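Local coordinates for protein 4-hydroxy-tetrahydrodipicolinate synthase (Thermotoga maritima, PDB 1O5K) that probably catalyses the condensation of pyruvate with L-aspartate semialdehyde to 4-hydroxy-tetrahydrodipicolinate, a step of lysine biosynthesis, at residues 19-24 with 37-42. Residues are numbered along the deposited sequence; the frame is centred on the assembly and turned at random.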
# COMPACT_ATOMS: atom_id res chain seq x y z
N THR A 19 17.00 -19.27 -17.04
CA THR A 19 17.11 -17.88 -17.51
C THR A 19 15.90 -17.45 -18.30
O THR A 19 15.55 -18.08 -19.24
CB THR A 19 18.33 -17.72 -18.36
OG1 THR A 19 19.51 -17.93 -17.52
CG2 THR A 19 18.49 -16.31 -18.90
N ALA A 20 15.29 -16.33 -17.90
CA ALA A 20 14.19 -15.74 -18.66
C ALA A 20 14.89 -14.86 -19.69
O ALA A 20 15.24 -13.71 -19.44
CB ALA A 20 13.29 -14.94 -17.76
N ILE A 21 15.12 -15.43 -20.84
CA ILE A 21 16.08 -14.85 -21.81
C ILE A 21 15.39 -13.75 -22.61
O ILE A 21 14.19 -13.83 -22.89
CB ILE A 21 16.69 -15.95 -22.68
CG1 ILE A 21 17.92 -15.41 -23.42
CG2 ILE A 21 15.65 -16.56 -23.65
CD1 ILE A 21 18.80 -16.45 -24.05
N VAL A 22 16.12 -12.66 -22.84
CA VAL A 22 15.66 -11.58 -23.72
C VAL A 22 15.50 -12.04 -25.19
O VAL A 22 16.03 -13.06 -25.60
CB VAL A 22 16.59 -10.34 -23.71
CG1 VAL A 22 16.79 -9.75 -22.30
CG2 VAL A 22 17.93 -10.68 -24.34
N THR A 23 14.67 -11.29 -25.92
CA THR A 23 14.48 -11.44 -27.33
C THR A 23 15.22 -10.27 -28.01
O THR A 23 14.71 -9.17 -28.04
CB THR A 23 12.96 -11.41 -27.65
OG1 THR A 23 12.30 -12.50 -26.98
CG2 THR A 23 12.76 -11.68 -29.13
N PRO A 24 16.43 -10.49 -28.54
CA PRO A 24 17.12 -9.41 -29.21
C PRO A 24 16.48 -9.01 -30.52
O PRO A 24 15.94 -9.85 -31.25
CB PRO A 24 18.52 -9.98 -29.46
CG PRO A 24 18.60 -11.20 -28.60
CD PRO A 24 17.23 -11.72 -28.51
N ARG A 37 24.31 -16.22 -29.65
CA ARG A 37 25.46 -15.88 -28.78
C ARG A 37 25.08 -15.87 -27.30
O ARG A 37 25.86 -16.30 -26.44
CB ARG A 37 26.04 -14.48 -29.10
CG ARG A 37 26.87 -14.39 -30.34
CD ARG A 37 27.78 -13.10 -30.40
NE ARG A 37 27.04 -11.83 -30.44
CZ ARG A 37 26.70 -11.17 -31.56
NH1 ARG A 37 27.04 -11.64 -32.76
NH2 ARG A 37 26.03 -10.02 -31.49
N LEU A 38 23.90 -15.34 -27.02
CA LEU A 38 23.39 -15.26 -25.66
C LEU A 38 23.05 -16.66 -25.14
O LEU A 38 23.38 -16.98 -24.00
CB LEU A 38 22.19 -14.32 -25.58
CG LEU A 38 21.73 -14.01 -24.17
CD1 LEU A 38 22.91 -13.50 -23.32
CD2 LEU A 38 20.54 -13.01 -24.15
N VAL A 39 22.40 -17.49 -25.96
CA VAL A 39 22.06 -18.87 -25.55
C VAL A 39 23.37 -19.61 -25.24
O VAL A 39 23.48 -20.22 -24.20
CB VAL A 39 21.25 -19.60 -26.60
CG1 VAL A 39 21.08 -21.10 -26.26
CG2 VAL A 39 19.89 -18.90 -26.79
N ARG A 40 24.38 -19.47 -26.10
CA ARG A 40 25.65 -20.16 -25.85
C ARG A 40 26.32 -19.72 -24.52
O ARG A 40 26.82 -20.55 -23.76
CB ARG A 40 26.60 -20.01 -27.04
CG ARG A 40 26.07 -20.73 -28.28
CD ARG A 40 27.02 -20.68 -29.51
NE ARG A 40 26.31 -21.28 -30.64
CZ ARG A 40 26.06 -22.59 -30.79
NH1 ARG A 40 26.52 -23.47 -29.90
NH2 ARG A 40 25.37 -23.03 -31.84
N TYR A 41 26.24 -18.44 -24.21
CA TYR A 41 26.69 -17.91 -22.91
C TYR A 41 25.98 -18.53 -21.72
O TYR A 41 26.60 -18.80 -20.70
CB TYR A 41 26.51 -16.39 -22.94
CG TYR A 41 26.95 -15.57 -21.74
CD1 TYR A 41 28.26 -15.59 -21.29
CD2 TYR A 41 26.07 -14.66 -21.15
CE1 TYR A 41 28.66 -14.79 -20.24
CE2 TYR A 41 26.48 -13.84 -20.09
CZ TYR A 41 27.76 -13.89 -19.65
OH TYR A 41 28.15 -13.04 -18.60
N GLN A 42 24.66 -18.71 -21.82
CA GLN A 42 23.90 -19.37 -20.77
C GLN A 42 24.37 -20.83 -20.60
O GLN A 42 24.60 -21.29 -19.47
CB GLN A 42 22.41 -19.33 -21.10
CG GLN A 42 21.90 -17.89 -21.20
CD GLN A 42 22.06 -17.13 -19.89
OE1 GLN A 42 21.69 -17.61 -18.82
NE2 GLN A 42 22.62 -15.95 -19.97
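The side-chain amide of Gln42 meets Thr19 on one face: the methyl CG2 of Thr19 lies over the amide, 3.8 Å from Gln42 CD, and the hydroxyl approaches from the same side. The hydroxyl is the donor of the one hydrogen bond across the contact, Thr19 OG1 to Gln42 OE1 at 2.6 Å. Its direction is oblique, with a C=O...donor angle of 138° and the donor 41° out of the carbonyl plane. A bend at chi2 folds the glutamine chain, bringing its amide to the threonine. Ser222 engages both residues, its OG bonding Thr19 OG1 and its carbonyl oxygen accepting from Gln42 NE2; both ends of the buried amide are therefore held, which should fix its rotation. A valine here would probably leave Gln42 OE1 without its hydroxyl donor and the amide less firmly oriented. The segments belong to strand 16-20, the first strand of the chain, set between strands 49-52 and 216-219 of the parallel sheet, and helix 32-44, the helix that follows it: the opening beta-alpha unit of a TIM barrel, with the helix packed outside the strand. The nearest CA atoms across the two segments are those of Thr19 and Gln42, 7.7 Å apart. Beyond the polar pair, from Ile21 onward along the chain, the interface is aliphatic. Ile21, extended with CG1 anti to the backbone N (chi1 -166°), meets Leu38 tip to tip, CG1 standing 3.6 Å from Leu38 CD2. Its terminal CD1 continues to Val39 CG2 at 3.8 Å, where the two side chains cross at about a right angle. Leu38 CD2 also reaches Val22 CG2, 3.5 Å away. Leu271 of helix 265-273 touches both Leu38 and Val22, while Leu50 of strand 49-52 borders Val39 and Gln42. The side chain of Val22 lies about 4 Å from that of Thr56, a predicted pyruvate-binding residue.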